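Local atomic coordinates of serine acetyltransferase (PDB entry 3F1X), a protein that probably transfers an acetyl group to serine, as serine acetyltransferases do in the biosynthesis of cysteine. Residues A[135-140]-A[148-153]. Residues are numbered along the deposited sequence; the frame is centred on the assembly and turned at random.
Sequences EAAYYG and GEIISC
Ala137 and Tyr138 both meet Ile150, and on these three residues rests the contact between 135-140 and 148-153, across which no hydrogen bond passes. The methyl of Ala137, directed at the facing helix, has CB 4.1 Å from CG2 of Ile150, the short branch. The other branch reaches farther. With CG1 anti to the carbonyl carbon (chi1 -67°) and the chain extended beyond it (chi2 176°), CD1 passes Ala137 and ends against the next residue, close to its backbone. There CD1 of Ile150 lies 3.4 Å from both CA and CB of Tyr138, a tight fit.

The two helices, 123-139 and 147-153, are consecutive in the chain and belong to the helical part that precedes the left-handed beta-helix of serine acetyltransferases, whose short parallel strands begin at 192-193. Their contact is made near the C-terminal end of the first helix, and Val134, one turn before Tyr138, also packs on Ile150.

The tyrosine side chain, its CG anti to the backbone N (chi1 176°), runs across that of Ile150 at about a right angle. The ring meets the isoleucine at its edge: CD1 of Ile150 sits near the ring plane, 4.1 Å from CD1 of Tyr138. Phe147, just before 148-153, adds an edge-to-face ring contact with the same tyrosine. The next residue, Tyr139, takes CD2 of Tyr138 over the centre of one ring face, and at Gly140 the helical backbone ends.

Across the contact, the turn carrying Ile150 is gripped at the carbonyl of Gly148, where O accepts Ser152 N and, from the opposite face of its plane, Ser152 OG at 2.9 Å. On the second subunit, Phe180 packs against Ser152 and Cys153.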
loop_
_atom_site.group_PDB
_atom_site.type_symbol
_atom_site.label_atom_id
_atom_site.label_comp_id
_atom_site.label_asym_id
_atom_site.label_seq_id
_atom_site.Cartn_x
_atom_site.Cartn_y
_atom_site.Cartn_z
ATOM N N GLU A 135 34.808 8.594 3.231
ATOM C CA GLU A 135 36.113 8.395 3.855
ATOM C C GLU A 135 36.395 9.487 4.876
ATOM O O GLU A 135 36.898 9.211 5.963
ATOM C CB GLU A 135 37.213 8.401 2.795
ATOM C CG GLU A 135 37.249 7.161 1.929
ATOM C CD GLU A 135 38.109 7.352 0.695
ATOM O OE1 GLU A 135 39.270 7.791 0.841
ATOM O OE2 GLU A 135 37.619 7.064 -0.420
ATOM N N ALA A 136 36.072 10.728 4.521
ATOM C CA ALA A 136 36.291 11.853 5.415
ATOM C C ALA A 136 35.406 11.719 6.650
ATOM O O ALA A 136 35.816 12.076 7.759
ATOM C CB ALA A 136 35.994 13.162 4.694
ATOM N N ALA A 137 34.197 11.198 6.461
ATOM C CA ALA A 137 33.265 11.025 7.575
ATOM C C ALA A 137 33.764 9.952 8.539
ATOM O O ALA A 137 33.576 10.058 9.750
ATOM C CB ALA A 137 31.876 10.657 7.048
ATOM N N TYR A 138 34.404 8.925 7.994
ATOM C CA TYR A 138 34.938 7.835 8.797
ATOM C C TYR A 138 36.214 8.237 9.542
ATOM O O TYR A 138 36.277 8.176 10.766
ATOM C CB TYR A 138 35.238 6.627 7.901
ATOM C CG TYR A 138 35.892 5.487 8.640
ATOM C CD1 TYR A 138 35.177 4.732 9.563
ATOM C CD2 TYR A 138 37.237 5.183 8.447
ATOM C CE1 TYR A 138 35.789 3.695 10.284
ATOM C CE2 TYR A 138 37.864 4.149 9.165
ATOM C CZ TYR A 138 37.132 3.410 10.082
ATOM O OH TYR A 138 37.736 2.397 10.802
ATOM N N TYR A 139 37.229 8.646 8.791
ATOM C CA TYR A 139 38.512 9.031 9.372
ATOM C C TYR A 139 38.490 10.121 10.434
ATOM O O TYR A 139 39.370 10.155 11.292
ATOM C CB TYR A 139 39.484 9.436 8.265
ATOM C CG TYR A 139 40.115 8.257 7.564
ATOM C CD1 TYR A 139 40.990 7.410 8.238
ATOM C CD2 TYR A 139 39.837 7.986 6.228
ATOM C CE1 TYR A 139 41.582 6.315 7.596
ATOM C CE2 TYR A 139 40.418 6.893 5.576
ATOM C CZ TYR A 139 41.292 6.063 6.268
ATOM O OH TYR A 139 41.873 4.989 5.632
ATOM N N GLY A 140 37.501 11.004 10.394
ATOM C CA GLY A 140 37.462 12.067 11.381
ATOM C C GLY A 140 36.397 11.909 12.446
ATOM O O GLY A 140 36.142 12.832 13.222
ATOM N N GLY A 148 30.388 1.004 5.976
ATOM C CA GLY A 148 29.027 0.530 5.808
ATOM C C GLY A 148 28.005 1.186 6.715
ATOM O O GLY A 148 26.883 1.451 6.289
ATOM N N GLU A 149 28.383 1.440 7.964
ATOM C CA GLU A 149 27.488 2.071 8.926
ATOM C C GLU A 149 27.225 3.510 8.508
ATOM O O GLU A 149 26.120 4.033 8.676
ATOM C CB GLU A 149 28.104 2.059 10.335
ATOM C CG GLU A 149 27.277 2.822 11.370
ATOM C CD GLU A 149 27.863 2.782 12.779
ATOM O OE1 GLU A 149 28.939 3.375 13.015
ATOM O OE2 GLU A 149 27.238 2.149 13.657
ATOM N N ILE A 150 28.254 4.152 7.970
ATOM C CA ILE A 150 28.143 5.537 7.537
ATOM C C ILE A 150 27.181 5.689 6.370
ATOM O O ILE A 150 26.257 6.493 6.428
ATOM C CB ILE A 150 29.522 6.095 7.155
ATOM C CG1 ILE A 150 30.387 6.189 8.420
ATOM C CG2 ILE A 150 29.375 7.453 6.484
ATOM C CD1 ILE A 150 31.803 6.639 8.173
ATOM N N ILE A 151 27.394 4.906 5.319
ATOM C CA ILE A 151 26.538 4.960 4.139
ATOM C C ILE A 151 25.103 4.570 4.477
ATOM O O ILE A 151 24.145 5.175 3.980
ATOM C CB ILE A 151 27.044 3.991 3.045
ATOM C CG1 ILE A 151 28.429 4.427 2.564
ATOM C CG2 ILE A 151 26.049 3.940 1.877
ATOM C CD1 ILE A 151 29.072 3.447 1.613
ATOM N N SER A 152 24.969 3.565 5.337
ATOM C CA SER A 152 23.666 3.034 5.720
ATOM C C SER A 152 22.737 3.883 6.584
ATOM O O SER A 152 21.524 3.834 6.387
ATOM C CB SER A 152 23.847 1.657 6.372
ATOM O OG SER A 152 24.268 0.705 5.414
ATOM N N CYS A 153 23.268 4.653 7.533
ATOM C CA CYS A 153 22.379 5.449 8.369
ATOM C C CYS A 153 22.801 6.866 8.737
ATOM O O CYS A 153 22.028 7.588 9.367
ATOM C CB CYS A 153 22.034 4.682 9.649
ATOM S SG CYS A 153 23.384 4.506 10.834
#